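Local coordinates for protein Alp7A (Bacillus subtilis, PDB 5EC0) that binds adenine nucleotide as an actin-like protein of the bacterial cytoskeleton and probably polymerises into filaments that segregate plasmids, at residues A[160-163]-A[164-167]; A[295-298]-A[299-303]; A[315-318]-A[319-322]. All blocks are in the same frame, centred on the assembly; numbering follows the deposited sequence.

Overall arrangement
The three contacts are local features of an actin-like chain, met one after another along the sequence and spread over both sides of the chain's centre. Contact 1 is the turn joining strands 153-159 and 166-179, and it lies across that centre from the other two, about 46 Å from contact 2 and 58 Å from contact 3, centre to centre. Contacts 2 and 3, with centres about 27 Å apart, both fall within the Alp7A C-terminal domain: one on helix 292-313, the other in the loop leading from it to strand 322-327. Contact 2 comes nearest the nucleotide, the side chain of Leu-299 lying about 8 Å from ADP.

Contact 1 of 3, residues A[160-163]-A[164-167]; sequences LTLG and LEKE
Thr-161 and Leu-164 close a type II beta turn in which Leu-164 N donates to Thr-161 O at 3.0 Å. This turn reverses the chain between the antiparallel strands 153-159 and 166-179. Gly-163 stands at its third position with phi 101°, where a side chain would press on the preceding carbonyl oxygen. Glu-165, just beyond the turn, sends its carboxylate back across it. With CG beside the backbone N (chi1 -54°) and a bend at chi2, Glu-165 OE1 comes to 2.8 Å from Gly-163 N, a weak hydrogen bond at 129°. The other oxygen, Glu-165 OE2, lies 3.4 Å from Leu-162 CA and meets the CB and CG of the same leucine obliquely. Thr-161 OG1 is hydrogen-bonded to Arg-55 O, while Leu-162 rests on Phe-42, tying the turn to the chain before strand 56-62. Within the turn, one sound backbone bond closes the reversal, and the bent glutamate adds a weaker grip on the glycine amide, placing its probably negative carboxylate beside a peptide N-H that the backbone bond of the turn does not use.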
# COMPACT_ATOMS: atom_id res chain seq x y z
N LEU A 160 -6.09 7.12 -23.76
CA LEU A 160 -6.98 6.91 -24.91
C LEU A 160 -8.41 7.27 -24.56
O LEU A 160 -9.30 7.18 -25.40
CB LEU A 160 -6.89 5.47 -25.39
CG LEU A 160 -5.46 5.02 -25.70
CD1 LEU A 160 -5.40 3.51 -25.92
CD2 LEU A 160 -4.89 5.77 -26.91
N THR A 161 -8.62 7.67 -23.31
CA THR A 161 -9.94 8.13 -22.87
C THR A 161 -10.35 9.38 -23.66
O THR A 161 -9.68 10.41 -23.59
CB THR A 161 -9.92 8.40 -21.35
OG1 THR A 161 -9.37 7.25 -20.68
CG2 THR A 161 -11.31 8.67 -20.81
N LEU A 162 -11.42 9.28 -24.44
CA LEU A 162 -11.91 10.40 -25.25
C LEU A 162 -12.13 11.67 -24.41
O LEU A 162 -12.73 11.62 -23.34
CB LEU A 162 -13.21 10.03 -25.96
CG LEU A 162 -13.19 9.12 -27.20
CD1 LEU A 162 -12.67 7.71 -26.89
CD2 LEU A 162 -14.59 9.04 -27.81
N GLY A 163 -11.62 12.80 -24.90
CA GLY A 163 -11.64 14.04 -24.16
C GLY A 163 -10.34 14.41 -23.47
O GLY A 163 -10.09 15.58 -23.21
N LEU A 164 -9.50 13.41 -23.19
CA LEU A 164 -8.24 13.62 -22.47
C LEU A 164 -7.07 12.90 -23.13
O LEU A 164 -6.06 12.60 -22.49
CB LEU A 164 -8.36 13.16 -21.02
CG LEU A 164 -9.33 13.96 -20.14
CD1 LEU A 164 -9.61 13.22 -18.84
CD2 LEU A 164 -8.77 15.35 -19.86
N GLU A 165 -7.22 12.60 -24.42
CA GLU A 165 -6.18 11.93 -25.19
C GLU A 165 -4.88 12.73 -25.28
O GLU A 165 -4.90 13.95 -25.42
CB GLU A 165 -6.68 11.65 -26.61
CG GLU A 165 -7.99 10.90 -26.68
CD GLU A 165 -9.16 11.81 -26.95
OE1 GLU A 165 -9.24 12.89 -26.33
OE2 GLU A 165 -10.00 11.46 -27.80
N LYS A 166 -3.77 12.01 -25.20
CA LYS A 166 -2.43 12.56 -25.46
C LYS A 166 -1.42 11.45 -25.27
O LYS A 166 -1.71 10.44 -24.62
CB LYS A 166 -2.09 13.73 -24.52
CG LYS A 166 -2.04 13.36 -23.04
CD LYS A 166 -1.38 14.45 -22.20
CE LYS A 166 -2.26 15.69 -22.10
NZ LYS A 166 -1.62 16.77 -21.30
N GLU A 167 -0.24 11.63 -25.84
CA GLU A 167 0.92 10.83 -25.45
C GLU A 167 1.81 11.63 -24.50
O GLU A 167 2.34 12.70 -24.85
CB GLU A 167 1.73 10.36 -26.66
CG GLU A 167 2.75 9.30 -26.30
CD GLU A 167 3.46 8.74 -27.52
OE1 GLU A 167 3.67 9.50 -28.50
OE2 GLU A 167 3.82 7.54 -27.49

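Contact 2 of 3, residues A[295-298]-A[299-303]; sequences IKKS and LKEYT
Lys-297 O is approached by two amides of the next turn of helix 292-313: Glu-301 N at 3.1 Å in a nearly straight bond, and Lys-300 N at 3.2 Å in a weak one. Lys-300 N has its better partner in Lys-296 O, so its hydrogen is shared between two carbonyls. On the buried side, the Ile-295 and Leu-299 side chains lie side by side, pointing the same way, with Ile-295 CG2 4.2 Å from Leu-299 CD1. On the exposed side, Glu-301 OE2 reaches Lys-297 CG at 4.1 Å; the lysine, its CG anti to the backbone N (chi1 180°), runs on extended, and Lys-297 NZ stays 5.6 Å from Glu-301 OE2, too far for a salt bridge, though the opposite charges may attract weakly. The helix packs against helices 243-254, 262-272 and 335-346: Lys-296 and Lys-300 form salt bridges with Glu-336 and Glu-344, Ser-298 OG bonds to His-246 NE2, and Tyr-302, about 6 Å from the ADP-binding Gly-215, sets its ring edge-to-face with Phe-243. Within the second segment, Leu-299 O is gripped twice by one residue: Thr-303 N at 2.9 Å and Thr-303 OG1 at 2.8 Å reach it from opposite faces of the carbonyl plane.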
# COMPACT_ATOMS: atom_id res chain seq x y z
N ILE A 295 -19.39 -10.82 12.43
CA ILE A 295 -18.16 -10.28 11.91
C ILE A 295 -17.09 -10.08 13.00
O ILE A 295 -15.96 -10.54 12.84
CB ILE A 295 -18.44 -8.98 11.18
CG1 ILE A 295 -19.30 -9.29 9.94
CG2 ILE A 295 -17.15 -8.31 10.79
CD1 ILE A 295 -19.63 -8.11 9.08
N LYS A 296 -17.43 -9.43 14.12
CA LYS A 296 -16.44 -9.21 15.17
C LYS A 296 -15.92 -10.54 15.70
O LYS A 296 -14.75 -10.66 16.06
CB LYS A 296 -17.01 -8.37 16.32
CG LYS A 296 -17.48 -7.00 15.88
CD LYS A 296 -17.40 -5.95 16.97
CE LYS A 296 -17.78 -4.58 16.41
NZ LYS A 296 -17.40 -3.43 17.29
N LYS A 297 -16.78 -11.55 15.73
CA LYS A 297 -16.39 -12.88 16.17
C LYS A 297 -15.36 -13.48 15.21
O LYS A 297 -14.32 -13.98 15.65
CB LYS A 297 -17.61 -13.79 16.29
CG LYS A 297 -17.31 -15.21 16.74
CD LYS A 297 -18.60 -15.96 17.03
CE LYS A 297 -18.37 -17.45 17.14
NZ LYS A 297 -19.64 -18.17 17.45
N SER A 298 -15.64 -13.40 13.91
CA SER A 298 -14.69 -13.89 12.91
C SER A 298 -13.36 -13.13 12.93
O SER A 298 -12.29 -13.72 12.76
CB SER A 298 -15.30 -13.81 11.52
OG SER A 298 -14.44 -14.42 10.58
N LEU A 299 -13.43 -11.82 13.13
CA LEU A 299 -12.22 -11.01 13.18
C LEU A 299 -11.39 -11.34 14.42
O LEU A 299 -10.17 -11.27 14.38
CB LEU A 299 -12.56 -9.53 13.15
CG LEU A 299 -13.11 -9.00 11.82
CD1 LEU A 299 -13.21 -7.47 11.83
CD2 LEU A 299 -12.25 -9.49 10.64
N LYS A 300 -12.06 -11.69 15.51
CA LYS A 300 -11.35 -12.00 16.74
C LYS A 300 -10.58 -13.30 16.57
O LYS A 300 -9.42 -13.39 16.99
CB LYS A 300 -12.30 -12.09 17.94
CG LYS A 300 -11.58 -12.01 19.29
CD LYS A 300 -12.51 -12.37 20.44
CE LYS A 300 -11.76 -12.53 21.75
NZ LYS A 300 -12.68 -13.02 22.80
N GLU A 301 -11.22 -14.29 15.95
CA GLU A 301 -10.55 -15.55 15.58
C GLU A 301 -9.26 -15.30 14.82
O GLU A 301 -8.20 -15.79 15.20
CB GLU A 301 -11.45 -16.44 14.71
CG GLU A 301 -12.71 -16.97 15.36
CD GLU A 301 -13.62 -17.67 14.35
OE1 GLU A 301 -13.09 -18.17 13.33
OE2 GLU A 301 -14.85 -17.69 14.58
N TYR A 302 -9.38 -14.53 13.73
CA TYR A 302 -8.24 -14.22 12.88
C TYR A 302 -7.14 -13.51 13.68
O TYR A 302 -5.97 -13.85 13.58
CB TYR A 302 -8.68 -13.35 11.68
CG TYR A 302 -7.55 -13.08 10.71
CD1 TYR A 302 -7.13 -14.07 9.81
CD2 TYR A 302 -6.89 -11.86 10.70
CE1 TYR A 302 -6.08 -13.83 8.92
CE2 TYR A 302 -5.84 -11.61 9.82
CZ TYR A 302 -5.44 -12.61 8.94
OH TYR A 302 -4.40 -12.40 8.06
N THR A 303 -7.54 -12.53 14.49
CA THR A 303 -6.60 -11.76 15.30
C THR A 303 -5.83 -12.68 16.27
O THR A 303 -4.63 -12.51 16.48
CB THR A 303 -7.34 -10.64 16.07
OG1 THR A 303 -7.96 -9.76 15.13
CG2 THR A 303 -6.38 -9.84 16.95

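Contact 3 of 3, residues A[315-318]-A[319-322]; sequences PAPK and DKVY
The Tyr-322 ring carries the methyl group of Ala-316 over one face, a CH-pi contact with CB 3.8 Å from the ring centroid and 20° off its normal. The Ala-316 methyl, CB, sits toward the rim, nearest Tyr-322 CD2 at 3.6 Å, and Pro-317 CD comes in obliquely near the phenol end, 3.8 Å from Tyr-322 OH. The chain between Ala-316 and Tyr-322 folds back through a type I beta turn, Pro-317 to Lys-320, in the surface loop that links helix 292-313 to strand 322-327. Lys-320 N closes it on Pro-317 O at 2.9 Å. Tyr-322 has CG beside its backbone N (chi1 -75°), which swings the ring back toward Ala-316; it also touches Asp-207 and Val-209 of the neighbouring strand 207-213. A leucine here would probably leave the Ala-316 methyl without a flat face to rest on and Pro-317 CD without its neighbour at the hydroxyl end, setting the loop freer to move against the sheet. Farther round the turn, Pro-317 also packs against the lysine: its CG lies 3.7 Å from both Lys-320 CB and CG, the two side chains crossing at a slant, while Lys-320 NZ leads away to a salt bridge with Asp-207. Asp-319 holds its CG between the backbone N and the carbonyl carbon (chi1 72°), turning the carboxylate back over the proline, where Asp-319 OD1 lies 3.4 Å from Pro-317 CB.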
# COMPACT_ATOMS: atom_id res chain seq x y z
N PRO A 315 11.11 -15.26 18.81
CA PRO A 315 11.01 -15.80 20.17
C PRO A 315 11.68 -14.87 21.18
O PRO A 315 12.89 -14.97 21.38
CB PRO A 315 11.74 -17.15 20.08
CG PRO A 315 11.79 -17.47 18.62
CD PRO A 315 11.89 -16.14 17.93
N ALA A 316 10.89 -13.99 21.80
CA ALA A 316 11.41 -13.08 22.83
C ALA A 316 12.04 -13.86 23.98
O ALA A 316 11.37 -14.67 24.63
CB ALA A 316 10.30 -12.17 23.36
N PRO A 317 13.34 -13.62 24.21
CA PRO A 317 14.02 -14.27 25.34
C PRO A 317 13.39 -13.79 26.65
O PRO A 317 12.88 -12.67 26.73
CB PRO A 317 15.48 -13.82 25.20
CG PRO A 317 15.42 -12.57 24.40
CD PRO A 317 14.23 -12.71 23.48
N LYS A 318 13.43 -14.65 27.67
CA LYS A 318 12.71 -14.36 28.90
C LYS A 318 13.43 -13.33 29.77
O LYS A 318 13.10 -13.16 30.94
CB LYS A 318 12.48 -15.66 29.67
CG LYS A 318 11.57 -16.64 28.94
CD LYS A 318 12.16 -18.04 28.98
CE LYS A 318 11.12 -19.07 29.40
NZ LYS A 318 11.62 -20.46 29.28
N ASP A 319 14.45 -12.67 29.22
CA ASP A 319 15.07 -11.53 29.89
C ASP A 319 14.86 -10.27 29.04
O ASP A 319 15.50 -9.24 29.25
CB ASP A 319 16.55 -11.79 30.15
CG ASP A 319 17.40 -11.75 28.88
OD1 ASP A 319 16.90 -12.11 27.79
OD2 ASP A 319 18.58 -11.37 28.99
N LYS A 320 13.95 -10.37 28.08
CA LYS A 320 13.64 -9.23 27.23
C LYS A 320 12.14 -9.01 27.15
O LYS A 320 11.36 -9.97 27.15
CB LYS A 320 14.21 -9.42 25.82
CG LYS A 320 15.69 -9.12 25.70
CD LYS A 320 16.04 -8.61 24.30
CE LYS A 320 17.01 -7.44 24.36
NZ LYS A 320 17.72 -7.21 23.06
N VAL A 321 11.76 -7.74 27.11
CA VAL A 321 10.40 -7.35 26.81
C VAL A 321 10.38 -6.75 25.42
O VAL A 321 11.07 -5.77 25.14
CB VAL A 321 9.85 -6.34 27.84
CG1 VAL A 321 8.41 -6.01 27.54
CG2 VAL A 321 9.98 -6.90 29.26
N TYR A 322 9.62 -7.37 24.53
CA TYR A 322 9.35 -6.81 23.21
C TYR A 322 8.10 -5.94 23.26
O TYR A 322 7.20 -6.17 24.06
CB TYR A 322 9.15 -7.90 22.17
CG TYR A 322 10.38 -8.62 21.69
CD1 TYR A 322 11.66 -8.25 22.11
CD2 TYR A 322 10.27 -9.68 20.79
CE1 TYR A 322 12.78 -8.92 21.65
CE2 TYR A 322 11.38 -10.36 20.34
CZ TYR A 322 12.63 -9.98 20.77
OH TYR A 322 13.74 -10.66 20.30